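Local coordinates for GH62 arabinofuranosidase (Podospora anserina, PDB 4N4B), which probably removes terminal, non-reducing alpha-L-arabinofuranosyl groups from xylan in the breakdown of plant hemicellulose, at residues Gly32-Pro37 with Asp83-Thr88; Gly57-Phe62 with Ala79-Ala84; Arg188-Leu193 with Ser250-Trp255. All blocks are in the same frame, centred on the assembly; numbering follows the deposited sequence.

Contact 1: Gly32-Pro37 with Asp83-Thr88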
ATOM      1  N   GLY A  32      -2.974   6.410 -18.281  1.00 11.01           N
ATOM      2  CA  GLY A  32      -4.395   6.473 -18.123  1.00 12.12           C
ATOM      3  C   GLY A  32      -4.845   5.434 -17.090  1.00 12.00           C
ATOM      4  O   GLY A  32      -4.047   4.718 -16.413  1.00 11.28           O
ATOM      5  N   PRO A  33      -6.160   5.302 -16.843  1.00 11.59           N
ATOM      6  CA  PRO A  33      -6.709   4.346 -15.945  1.00 10.78           C
ATOM      7  C   PRO A  33      -6.630   2.995 -16.616  1.00 15.55           C
ATOM      8  O   PRO A  33      -7.098   2.866 -17.791  1.00 22.00           O
ATOM      9  CB  PRO A  33      -8.158   4.801 -15.706  1.00 11.93           C
ATOM     10  CG  PRO A  33      -8.483   5.552 -16.984  1.00 11.80           C
ATOM     11  CD  PRO A  33      -7.236   6.147 -17.511  1.00 10.92           C
ATOM     12  N   LEU A  34      -5.889   2.101 -16.127  1.00 11.16           N
ATOM     13  CA  LEU A  34      -5.636   0.800 -16.752  1.00 12.26           C
ATOM     14  C   LEU A  34      -6.491  -0.265 -16.165  1.00 14.86           C
ATOM     15  O   LEU A  34      -6.957  -1.149 -16.924  1.00 17.19           O
ATOM     16  CB  LEU A  34      -4.146   0.444 -16.660  1.00 12.91           C
ATOM     17  CG  LEU A  34      -3.232   1.330 -17.451  1.00 16.13           C
ATOM     18  CD1 LEU A  34      -1.778   0.974 -17.193  1.00 17.38           C
ATOM     19  CD2 LEU A  34      -3.531   1.318 -18.905  1.00 21.64           C
ATOM     20  N   VAL A  35      -6.721  -0.324 -14.867  1.00 10.37           N
ATOM     21  CA  VAL A  35      -7.385  -1.445 -14.231  1.00  9.10           C
ATOM     22  C   VAL A  35      -8.641  -0.998 -13.548  1.00 10.14           C
ATOM     23  O   VAL A  35      -8.626  -0.055 -12.729  1.00  9.99           O
ATOM     24  CB  VAL A  35      -6.516  -2.176 -13.184  1.00 10.37           C
ATOM     25  CG1 VAL A  35      -7.227  -3.336 -12.562  1.00 11.73           C
ATOM     26  CG2 VAL A  35      -5.188  -2.622 -13.798  1.00 11.37           C
ATOM     27  N   GLY A  36      -9.754  -1.559 -13.847  1.00 10.12           N
ATOM     28  CA  GLY A  36     -11.045  -1.335 -13.242  1.00 10.32           C
ATOM     29  C   GLY A  36     -11.816  -2.614 -13.065  1.00  9.90           C
ATOM     30  O   GLY A  36     -11.414  -3.714 -13.452  1.00 11.37           O
ATOM     31  N   PRO A  37     -13.028  -2.539 -12.492  1.00  9.98           N
ATOM     32  CA  PRO A  37     -13.914  -3.689 -12.255  1.00 11.59           C
ATOM     33  C   PRO A  37     -14.298  -4.316 -13.589  1.00 11.38           C
ATOM     34  O   PRO A  37     -14.402  -3.667 -14.644  1.00 13.23           O
ATOM     35  CB  PRO A  37     -15.141  -3.097 -11.498  1.00 13.28           C
ATOM     36  CG  PRO A  37     -14.689  -1.753 -11.013  1.00 14.78           C
ATOM     37  CD  PRO A  37     -13.573  -1.299 -11.928  1.00 11.21           C
ATOM     38  N   ASP A  83      -0.997  -4.838 -21.038  1.00 15.12           N
ATOM     39  CA  ASP A  83      -1.771  -5.995 -20.871  1.00 15.61           C
ATOM     40  C   ASP A  83      -2.568  -5.944 -19.516  1.00 14.71           C
ATOM     41  O   ASP A  83      -3.367  -6.783 -19.260  1.00 16.62           O
ATOM     42  CB  ASP A  83      -0.865  -7.249 -20.818  1.00 18.23           C
ATOM     43  CG  ASP A  83      -0.259  -7.626 -22.176  1.00 26.72           C
ATOM     44  OD1 ASP A  83      -0.638  -7.013 -23.161  1.00 29.23           O
ATOM     45  OD2 ASP A  83       0.589  -8.559 -22.164  1.00 25.58           O
ATOM     46  N   ALA A  84      -2.331  -4.934 -18.680  1.00 12.42           N
ATOM     47  CA  ALA A  84      -3.065  -4.900 -17.379  1.00 12.00           C
ATOM     48  C   ALA A  84      -4.565  -4.825 -17.542  1.00 10.41           C
ATOM     49  O   ALA A  84      -5.302  -5.464 -16.837  1.00 11.77           O
ATOM     50  CB  ALA A  84      -2.562  -3.773 -16.507  1.00 12.03           C
ATOM     51  N   PRO A  85      -5.110  -4.041 -18.553  1.00 11.83           N
ATOM     52  CA  PRO A  85      -6.551  -3.902 -18.615  1.00 11.97           C
ATOM     53  C   PRO A  85      -7.258  -5.218 -18.885  1.00 13.58           C
ATOM     54  O   PRO A  85      -8.396  -5.383 -18.407  1.00 16.57           O
ATOM     55  CB  PRO A  85      -6.784  -2.906 -19.820  1.00 13.32           C
ATOM     56  CG  PRO A  85      -5.584  -2.121 -19.804  1.00 13.91           C
ATOM     57  CD  PRO A  85      -4.412  -3.051 -19.376  1.00 12.52           C
ATOM     58  N   ASN A  86      -6.600  -6.154 -19.581  1.00 13.74           N
ATOM     59  CA  ASN A  86      -7.266  -7.397 -19.900  1.00 16.27           C
ATOM     60  C   ASN A  86      -6.839  -8.555 -19.002  1.00 16.30           C
ATOM     61  O   ASN A  86      -7.236  -9.685 -19.238  1.00 17.82           O
ATOM     62  CB  ASN A  86      -6.981  -7.771 -21.343  1.00 23.09           C
ATOM     63  CG  ASN A  86      -7.793  -6.913 -22.333  1.00 34.79           C
ATOM     64  OD1 ASN A  86      -8.736  -6.177 -21.932  1.00 42.15           O
ATOM     65  ND2 ASN A  86      -7.440  -6.985 -23.612  1.00 45.22           N
ATOM     66  N   ALA A  87      -6.000  -8.271 -18.004  1.00 11.76           N
ATOM     67  CA  ALA A  87      -5.623  -9.319 -17.115  1.00 10.81           C
ATOM     68  C   ALA A  87      -6.779  -9.908 -16.383  1.00 10.47           C
ATOM     69  O   ALA A  87      -7.681  -9.206 -15.870  1.00 11.87           O
ATOM     70  CB  ALA A  87      -4.603  -8.818 -16.128  1.00 11.58           C
ATOM     71  N   THR A  88      -6.883 -11.242 -16.255  1.00 10.39           N
ATOM     72  CA  THR A  88      -7.901 -11.972 -15.562  1.00 10.25           C
ATOM     73  C   THR A  88      -7.840 -11.679 -14.037  1.00  9.73           C
ATOM     74  O   THR A  88      -6.796 -11.712 -13.437  1.00 10.08           O
ATOM     75  CB  THR A  88      -7.739 -13.482 -15.800  1.00 11.16           C
ATOM     76  OG1 THR A  88      -7.945 -13.619 -17.259  1.00 14.37           O
ATOM     77  CG2 THR A  88      -8.720 -14.327 -15.030  1.00 10.77           C
TER
HETATM   78  O   HOH W   1      -9.561  -4.546 -15.365  1.00 18.44           O
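The pyrrolidine ring of Pro85 carries the carbonyl oxygen of Leu34 on one face. Leu34 O stands 3.3 Å from Pro85 CG and equally near CA, whose hydrogen is directed to the oxygen at 125°, a bent CA-H...O contact. Beyond the CG rim of the same ring the Leu34 side chain runs alongside the proline in the same direction, CD2 at 4.1 Å from Pro85 CG. The second apolar touch is deeper: Val35 CG2 meets Ala84 CB at 3.9 Å. Because Val35 CG1 takes the position anti to the backbone N (chi1 -179°), CG2 is the branch turned to the alanine methyl. Phe76, Phe89 and Ile47 also pack on Val35, while Phe78 lies against Ala84, so this half is buried and the proline half is exposed. At the outer end water 1 donates to Gly36 O at 2.8 Å and only weakly to Pro85 O at 3.4 Å, with further acceptors competing for its protons. Leu34 and Val35 both pair with Leu327 through a classic beta bulge on strand 326-332, and within 83-88, Ala87 N donates to Ala84 O, 3.1 Å. The contact thus lays a loop of the propeller sheet that joins N- and C-terminal strands against the loop before strand 90-91 of the next sheet. No hydrogen bond runs directly between the two segments; carbon contacts, one CH...O approach and a water do the joining, an adhesion that depends on shape more than on direction.

Contact 2: Gly57-Phe62 with Ala79-Ala84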
ATOM      1  N   GLY A  57      10.096  -9.820 -15.389  1.00 17.92           N
ATOM      2  CA  GLY A  57       9.193  -9.365 -16.434  1.00 15.95           C
ATOM      3  C   GLY A  57       7.706  -9.568 -16.170  1.00 15.05           C
ATOM      4  O   GLY A  57       6.877  -8.961 -16.873  1.00 19.38           O
ATOM      5  N   THR A  58       7.379 -10.339 -15.138  1.00 12.67           N
ATOM      6  CA  THR A  58       6.006 -10.615 -14.818  1.00 11.91           C
ATOM      7  C   THR A  58       5.665  -9.767 -13.493  1.00 10.48           C
ATOM      8  O   THR A  58       6.195  -9.951 -12.454  1.00  9.79           O
ATOM      9  CB  THR A  58       5.674 -12.065 -14.537  1.00 12.93           C
ATOM     10  OG1 THR A  58       5.914 -12.777 -15.788  1.00 15.13           O
ATOM     11  CG2 THR A  58       4.258 -12.289 -14.169  1.00 14.53           C
ATOM     12  N   HIS A  59       4.602  -8.938 -13.671  1.00  9.53           N
ATOM     13  CA  HIS A  59       4.033  -8.221 -12.508  1.00  9.32           C
ATOM     14  C   HIS A  59       2.969  -9.062 -11.860  1.00  8.69           C
ATOM     15  O   HIS A  59       2.166  -9.711 -12.486  1.00 10.27           O
ATOM     16  CB  HIS A  59       3.315  -6.937 -12.988  1.00  9.95           C
ATOM     17  CG  HIS A  59       4.220  -5.923 -13.602  1.00  9.57           C
ATOM     18  ND1 HIS A  59       4.479  -5.928 -14.969  1.00 12.01           N
ATOM     19  CD2 HIS A  59       4.955  -4.843 -13.110  1.00 11.00           C
ATOM     20  CE1 HIS A  59       5.287  -4.917 -15.271  1.00 11.94           C
ATOM     21  NE2 HIS A  59       5.591  -4.247 -14.183  1.00 12.67           N
ATOM     22  N   HIS A  60       2.975  -9.048 -10.536  1.00  8.74           N
ATOM     23  CA  HIS A  60       1.991  -9.676  -9.695  1.00  9.11           C
ATOM     24  C   HIS A  60       1.356  -8.585  -8.829  1.00  8.20           C
ATOM     25  O   HIS A  60       2.081  -7.880  -8.114  1.00  9.43           O
ATOM     26  CB  HIS A  60       2.710 -10.715  -8.736  1.00  9.23           C
ATOM     27  CG  HIS A  60       3.286 -11.873  -9.505  1.00 10.05           C
ATOM     28  ND1 HIS A  60       4.568 -11.943  -9.999  1.00 14.01           N
ATOM     29  CD2 HIS A  60       2.645 -12.976  -9.813  1.00  8.46           C
ATOM     30  CE1 HIS A  60       4.690 -13.145 -10.595  1.00  8.93           C
ATOM     31  NE2 HIS A  60       3.526 -13.766 -10.518  1.00 13.53           N
ATOM     32  N   VAL A  61       0.022  -8.499  -8.911  1.00  7.88           N
ATOM     33  CA  VAL A  61      -0.738  -7.469  -8.165  1.00  7.41           C
ATOM     34  C   VAL A  61      -1.736  -8.091  -7.367  1.00  6.77           C
ATOM     35  O   VAL A  61      -2.535  -8.950  -7.755  1.00  7.99           O
ATOM     36  CB  VAL A  61      -1.339  -6.446  -9.148  1.00  8.79           C
ATOM     37  CG1 VAL A  61      -2.036  -5.315  -8.377  1.00  9.10           C
ATOM     38  CG2 VAL A  61      -0.286  -5.843 -10.043  1.00 10.39           C
ATOM     39  N   PHE A  62      -1.897  -7.542  -6.105  1.00  6.72           N
ATOM     40  CA  PHE A  62      -3.076  -7.803  -5.289  1.00  7.03           C
ATOM     41  C   PHE A  62      -3.719  -6.453  -4.976  1.00  6.85           C
ATOM     42  O   PHE A  62      -3.041  -5.482  -4.770  1.00  7.65           O
ATOM     43  CB  PHE A  62      -2.773  -8.569  -3.965  1.00  8.24           C
ATOM     44  CG  PHE A  62      -2.063  -9.868  -4.211  1.00  7.68           C
ATOM     45  CD1 PHE A  62      -0.691  -9.939  -4.515  1.00  8.44           C
ATOM     46  CD2 PHE A  62      -2.760 -11.016  -4.091  1.00  9.21           C
ATOM     47  CE1 PHE A  62      -0.124 -11.211  -4.762  1.00  8.52           C
ATOM     48  CE2 PHE A  62      -2.157 -12.278  -4.282  1.00  9.80           C
ATOM     49  CZ  PHE A  62      -0.828 -12.328  -4.576  1.00  9.00           C
ATOM     50  N   ALA A  79       2.503  -8.976 -17.945  1.00 11.84           N
ATOM     51  CA  ALA A  79       3.837  -8.573 -18.278  1.00 13.40           C
ATOM     52  C   ALA A  79       3.904  -7.059 -18.604  1.00 15.20           C
ATOM     53  O   ALA A  79       4.082  -6.290 -17.753  1.00 15.21           O
ATOM     54  CB  ALA A  79       4.376  -9.434 -19.417  1.00 14.53           C
ATOM     55  N   ASP A  80       3.712  -6.667 -19.854  1.00 16.13           N
ATOM     56  CA  ASP A  80       3.654  -5.260 -20.213  1.00 14.65           C
ATOM     57  C   ASP A  80       2.467  -4.606 -19.528  1.00 14.58           C
ATOM     58  O   ASP A  80       1.448  -5.180 -19.408  1.00 14.65           O
ATOM     59  CB  ASP A  80       3.385  -5.125 -21.709  1.00 19.66           C
ATOM     60  CG  ASP A  80       4.484  -5.622 -22.550  1.00 31.60           C
ATOM     61  OD1 ASP A  80       5.629  -5.661 -22.123  1.00 34.73           O
ATOM     62  OD2 ASP A  80       4.178  -5.861 -23.707  1.00 42.88           O
ATOM     63  N   TRP A  81       2.652  -3.373 -19.130  1.00 14.63           N
ATOM     64  CA  TRP A  81       1.486  -2.576 -18.585  1.00 14.40           C
ATOM     65  C   TRP A  81       0.289  -2.485 -19.476  1.00 16.34           C
ATOM     66  O   TRP A  81      -0.859  -2.467 -19.041  1.00 15.05           O
ATOM     67  CB  TRP A  81       1.939  -1.160 -18.248  1.00 14.52           C
ATOM     68  CG  TRP A  81       2.902  -1.014 -17.177  1.00 14.49           C
ATOM     69  CD1 TRP A  81       3.511  -2.025 -16.396  1.00 13.38           C
ATOM     70  CD2 TRP A  81       3.459   0.213 -16.703  1.00 14.06           C
ATOM     71  NE1 TRP A  81       4.320  -1.456 -15.480  1.00 13.58           N
ATOM     72  CE2 TRP A  81       4.358  -0.098 -15.647  1.00 13.23           C
ATOM     73  CE3 TRP A  81       3.334   1.571 -17.104  1.00 12.75           C
ATOM     74  CZ2 TRP A  81       5.030   0.886 -14.965  1.00 13.73           C
ATOM     75  CZ3 TRP A  81       4.036   2.527 -16.415  1.00 13.63           C
ATOM     76  CH2 TRP A  81       4.851   2.166 -15.350  1.00 13.79           C
ATOM     77  N   ALA A  82       0.532  -2.500 -20.791  1.00 17.61           N
ATOM     78  CA  ALA A  82      -0.637  -2.544 -21.710  1.00 16.63           C
ATOM     79  C   ALA A  82      -1.488  -3.755 -21.620  1.00 17.96           C
ATOM     80  O   ALA A  82      -2.617  -3.714 -22.113  1.00 19.95           O
ATOM     81  CB  ALA A  82      -0.086  -2.483 -23.189  1.00 21.31           C
ATOM     82  N   ASP A  83      -0.997  -4.838 -21.038  1.00 15.12           N
ATOM     83  CA  ASP A  83      -1.771  -5.995 -20.871  1.00 15.61           C
ATOM     84  C   ASP A  83      -2.568  -5.944 -19.516  1.00 14.71           C
ATOM     85  O   ASP A  83      -3.367  -6.783 -19.260  1.00 16.62           O
ATOM     86  CB  ASP A  83      -0.865  -7.249 -20.818  1.00 18.23           C
ATOM     87  CG  ASP A  83      -0.259  -7.626 -22.176  1.00 26.72           C
ATOM     88  OD1 ASP A  83      -0.638  -7.013 -23.161  1.00 29.23           O
ATOM     89  OD2 ASP A  83       0.589  -8.559 -22.164  1.00 25.58           O
ATOM     90  N   ALA A  84      -2.331  -4.934 -18.680  1.00 12.42           N
ATOM     91  CA  ALA A  84      -3.065  -4.900 -17.379  1.00 12.00           C
ATOM     92  C   ALA A  84      -4.565  -4.825 -17.542  1.00 10.41           C
ATOM     93  O   ALA A  84      -5.302  -5.464 -16.837  1.00 11.77           O
ATOM     94  CB  ALA A  84      -2.562  -3.773 -16.507  1.00 12.03           C
TER
HETATM   95  O   HOH W   2       7.463  -2.307 -14.668  1.00 19.42           O
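His59 reaches from strand 58-67 to the loop of Ala79 and Trp81, and its imidazole can be followed atom by atom. CB leaves the strand toward that loop, and CG lies anti to the carbonyl carbon, beside the backbone N (chi1 -65°). His59 ND1, at the near corner of the ring, donates to Ala79 O at 2.8 Å; the acceptor lies near the ring plane, yet the bond is bent to 124° and weak, and ND1 is also hydrogen-bonded to Phe78 O. His59 CE1 comes next, with Ala79 O 3.1 Å away and, in a quite different direction, Trp81 CD1 at 3.6 Å. At the far end His59 NE2 meets water 2 in the ring plane, 2.7 Å away, and the same water accepts a weak bond from Trp81 NE1. The indole thus presents its CD1 and NE1 edge to the imidazole; the two planes are inclined at 57°, with the centroid of the five-membered ring 4.9 Å from that of His59. Nearer the start of the strand a backbone contact is added: Ala79 CA directs its hydrogen to Gly57 O, 3.4 Å away, and Ala79 CB lies beside the same oxygen. Gly57 belongs to the hairpin connection between strands 46-55 and 58-67. The contact therefore sits at one end of an antiparallel propeller blade. His59 stacks on Phe78 at the end of the adjoining strand 70-78 and touches Leu54 of strand 46-55, while Trp81, starting a short 3-10 turn, stacks on Phe329 of strand 326-332 in the neighbouring sheet.

Contact 3: Arg188-Leu193 with Ser250-Trp255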
ATOM      1  N   ARG A 188       3.340   1.700  15.121  1.00  9.88           N
ATOM      2  CA  ARG A 188       4.365   0.712  14.811  1.00  8.83           C
ATOM      3  C   ARG A 188       4.545  -0.327  15.963  1.00 10.26           C
ATOM      4  O   ARG A 188       4.759   0.064  17.059  1.00 10.85           O
ATOM      5  CB  ARG A 188       5.699   1.402  14.492  1.00  9.77           C
ATOM      6  CG  ARG A 188       6.772   0.457  14.012  1.00 10.84           C
ATOM      7  CD  ARG A 188       8.148   1.152  13.954  1.00 12.12           C
ATOM      8  NE  ARG A 188       8.571   1.638  15.270  1.00 13.82           N
ATOM      9  CZ  ARG A 188       8.996   0.885  16.268  1.00 14.27           C
ATOM     10  NH1 ARG A 188       9.175  -0.399  16.126  1.00 12.17           N
ATOM     11  NH2 ARG A 188       9.269   1.467  17.407  1.00 14.36           N
ATOM     12  N   SER A 189       4.454  -1.610  15.636  1.00  9.45           N
ATOM     13  CA  SER A 189       4.798  -2.686  16.548  1.00  9.60           C
ATOM     14  C   SER A 189       6.002  -3.416  15.989  1.00  9.30           C
ATOM     15  O   SER A 189       6.346  -3.190  14.860  1.00 10.13           O
ATOM     16  CB  SER A 189       3.690  -3.692  16.648  1.00  9.80           C
ATOM     17  OG  SER A 189       2.586  -3.178  17.295  1.00 11.08           O
ATOM     18  N   GLU A 190       6.661  -4.235  16.816  1.00 10.55           N
ATOM     19  CA  GLU A 190       7.800  -5.019  16.319  1.00 10.64           C
ATOM     20  C   GLU A 190       7.810  -6.368  17.012  1.00 10.83           C
ATOM     21  O   GLU A 190       7.327  -6.563  18.100  1.00 12.04           O
ATOM     22  CB  GLU A 190       9.109  -4.241  16.417  1.00 13.46           C
ATOM     23  CG  GLU A 190       9.519  -3.878  17.832  1.00 15.33           C
ATOM     24  CD  GLU A 190      10.840  -3.120  17.852  1.00 16.67           C
ATOM     25  OE1 GLU A 190      10.831  -1.910  17.852  1.00 15.90           O
ATOM     26  OE2 GLU A 190      11.895  -3.865  17.828  1.00 21.03           O
ATOM     27  N   THR A 191       8.590  -7.225  16.350  1.00 12.57           N
ATOM     28  CA  THR A 191       8.980  -8.561  16.888  1.00 11.98           C
ATOM     29  C   THR A 191      10.292  -8.913  16.283  1.00 13.19           C
ATOM     30  O   THR A 191      10.779  -8.282  15.336  1.00 13.03           O
ATOM     31  CB  THR A 191       7.908  -9.574  16.568  1.00 13.89           C
ATOM     32  OG1 THR A 191       8.105 -10.752  17.389  1.00 12.49           O
ATOM     33  CG2 THR A 191       7.824  -9.954  15.082  1.00 13.68           C
ATOM     34  N   SER A 192      10.960  -9.940  16.851  1.00 13.52           N
ATOM     35  CA  SER A 192      12.157 -10.338  16.197  1.00 13.79           C
ATOM     36  C   SER A 192      11.920 -11.041  14.889  1.00 13.50           C
ATOM     37  O   SER A 192      10.847 -11.625  14.664  1.00 13.60           O
ATOM     38  CB  SER A 192      12.933 -11.310  17.155  1.00 14.13           C
ATOM     39  OG  SER A 192      12.371 -12.551  17.186  1.00 16.48           O
ATOM     40  N   LEU A 193      12.929 -11.053  14.030  1.00 14.38           N
ATOM     41  CA  LEU A 193      12.924 -11.738  12.781  1.00 14.00           C
ATOM     42  C   LEU A 193      12.538 -13.186  12.957  1.00 15.09           C
ATOM     43  O   LEU A 193      11.757 -13.784  12.195  1.00 18.00           O
ATOM     44  CB  LEU A 193      14.234 -11.556  11.965  1.00 15.26           C
ATOM     45  CG  LEU A 193      14.282 -12.180  10.582  1.00 17.12           C
ATOM     46  CD1 LEU A 193      13.292 -11.470   9.609  1.00 16.71           C
ATOM     47  CD2 LEU A 193      15.699 -12.165  10.009  1.00 21.25           C
ATOM     48  N   SER A 250      16.526   4.752  10.617  1.00 16.05           N
ATOM     49  CA  SER A 250      15.971   3.566  11.267  1.00 16.78           C
ATOM     50  C   SER A 250      14.478   3.446  10.950  1.00 15.03           C
ATOM     51  O   SER A 250      13.846   4.411  10.787  1.00 15.72           O
ATOM     52  CB  SER A 250      16.154   3.622  12.790  1.00 17.33           C
ATOM     53  OG  SER A 250      15.431   2.668  13.473  1.00 18.73           O
ATOM     54  N   ILE A 251      13.995   2.219  10.874  1.00 13.40           N
ATOM     55  CA  ILE A 251      12.563   1.938  10.776  1.00 13.11           C
ATOM     56  C   ILE A 251      11.795   2.585  11.935  1.00 13.10           C
ATOM     57  O   ILE A 251      10.666   2.919  11.810  1.00 13.53           O
ATOM     58  CB  ILE A 251      12.297   0.425  10.647  1.00 12.11           C
ATOM     59  CG1 ILE A 251      12.959  -0.088   9.375  1.00 13.35           C
ATOM     60  CG2 ILE A 251      10.797   0.145  10.632  1.00 12.38           C
ATOM     61  CD1 ILE A 251      13.094  -1.569   9.292  1.00 13.07           C
ATOM     62  N   ARG A 252      12.456   2.749  13.059  1.00 13.70           N
ATOM     63  CA  ARG A 252      11.903   3.334  14.224  1.00 13.55           C
ATOM     64  C   ARG A 252      11.893   4.860  14.241  1.00 13.43           C
ATOM     65  O   ARG A 252      11.347   5.416  15.213  1.00 18.30           O
ATOM     66  CB  ARG A 252      12.609   2.812  15.533  1.00 15.02           C
ATOM     67  CG  ARG A 252      12.694   1.347  15.634  1.00 15.51           C
ATOM     68  CD  ARG A 252      13.114   0.897  17.079  1.00 15.37           C
ATOM     69  NE  ARG A 252      13.196  -0.561  17.141  1.00 15.65           N
ATOM     70  CZ  ARG A 252      14.213  -1.251  16.631  1.00 18.17           C
ATOM     71  NH1 ARG A 252      15.269  -0.611  16.084  1.00 20.20           N
ATOM     72  NH2 ARG A 252      14.171  -2.566  16.596  1.00 20.40           N
ATOM     73  N   GLY A 253      12.400   5.493  13.194  1.00 15.00           N
ATOM     74  CA  GLY A 253      12.527   6.917  13.180  1.00 17.47           C
ATOM     75  C   GLY A 253      13.802   7.327  13.951  1.00 21.70           C
ATOM     76  O   GLY A 253      14.536   6.452  14.370  1.00 22.45           O
ATOM     77  N   PRO A 254      14.039   8.636  14.101  1.00 20.34           N
ATOM     78  CA  PRO A 254      13.070   9.669  13.777  1.00 20.19           C
ATOM     79  C   PRO A 254      13.049   9.913  12.252  1.00 15.57           C
ATOM     80  O   PRO A 254      13.996   9.738  11.589  1.00 17.80           O
ATOM     81  CB  PRO A 254      13.621  10.955  14.512  1.00 22.15           C
ATOM     82  CG  PRO A 254      15.068  10.699  14.642  1.00 23.94           C
ATOM     83  CD  PRO A 254      15.240   9.181  14.815  1.00 22.18           C
ATOM     84  N   TRP A 255      11.891  10.462  11.847  1.00 15.11           N
ATOM     85  CA  TRP A 255      11.639  10.743  10.422  1.00 15.72           C
ATOM     86  C   TRP A 255      11.855  12.230  10.059  1.00 15.89           C
ATOM     87  O   TRP A 255      11.269  13.088  10.721  1.00 18.93           O
ATOM     88  CB  TRP A 255      10.197  10.321  10.043  1.00 14.54           C
ATOM     89  CG  TRP A 255       9.954   8.859  10.148  1.00 12.51           C
ATOM     90  CD1 TRP A 255       9.385   8.192  11.231  1.00 13.88           C
ATOM     91  CD2 TRP A 255      10.317   7.846   9.201  1.00 11.78           C
ATOM     92  NE1 TRP A 255       9.454   6.814  10.985  1.00 14.10           N
ATOM     93  CE2 TRP A 255       9.984   6.599   9.768  1.00 11.67           C
ATOM     94  CE3 TRP A 255      10.955   7.879   7.967  1.00 10.79           C
ATOM     95  CZ2 TRP A 255      10.285   5.391   9.120  1.00 12.67           C
ATOM     96  CZ3 TRP A 255      11.182   6.681   7.290  1.00 11.94           C
ATOM     97  CH2 TRP A 255      10.871   5.477   7.875  1.00 11.69           C
TER
HETATM   98  O   HOH W   3       8.682   4.480  16.163  1.00 17.26           O
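Arg188, Glu190 and Arg252 are brought together by their torsions: Glu190 CG occupies the crowded position between its backbone N and carbonyl carbon (chi1 63°) with the chain extended beyond, while Arg188 leaves the same side of the strand with CG anti to the backbone N and then bends at chi3. Arg252 comes from the other segment, stretched out from CG to NE, and grips the carboxylate side-on with two nitrogens. Arg252 NE donates to the syn lone pair of Glu190 OE1 at 2.8 Å, and Arg252 NH2 donates almost straight to Glu190 OE2 at 2.9 Å; both oxygens lie in the guanidinium plane. Glu190 OE1 takes a second donor, Arg188 NH1 at 2.8 Å, which arrives from above the carboxylate plane, 39° out of it. The two guanidinium planes are 81° apart, and Arg252 CG rests over the centre of the Arg188 group, 3.7 Å above its plane, so the aliphatic part of one arginine covers a face of the other. Water 3 links Arg188 NE to Arg252 O, 3.0 Å from each. Ser250 OG accepts from Arg252 N at 3.0 Å in an ST turn, within a type I turn, Ser250 to Gly253, that contains Arg252. Replacing Glu190 by a leucine would probably leave both arginines without their shared anion and let the Arg252 guanidinium swing away. The network ties strand 185-192 of one propeller blade to the loop before strand 256-257 of the next, with His176 touching Arg188, Glu190 and Ile251. One carboxylate between two guanidinium groups probably offsets their like charges and is likely to remain ionised.

How the contacts relate
From the N terminus, the chain passes 32-37 just after strand 28-30, then builds strands 46-55, 58-67 and 70-78 before 83-88 returns to close contact 1. Contact 2, from 57-62 to 79-84, closes a shorter loop within that span and shares Asp83 and Ala84 with it; the two touch where Leu34 CD1 packs 4.0 Å from Trp81 O. Contact 2 binds strand 58-67 to the loop that leaves the same blade, and contact 1 joins that loop to the sheet gathering strands from both chain ends. Contact 3 follows in series, crossing neither: 188-193 and 250-255 join two later consecutive blades on the opposite side of the chain's centre, its own centre about 35 Å from that of contact 1.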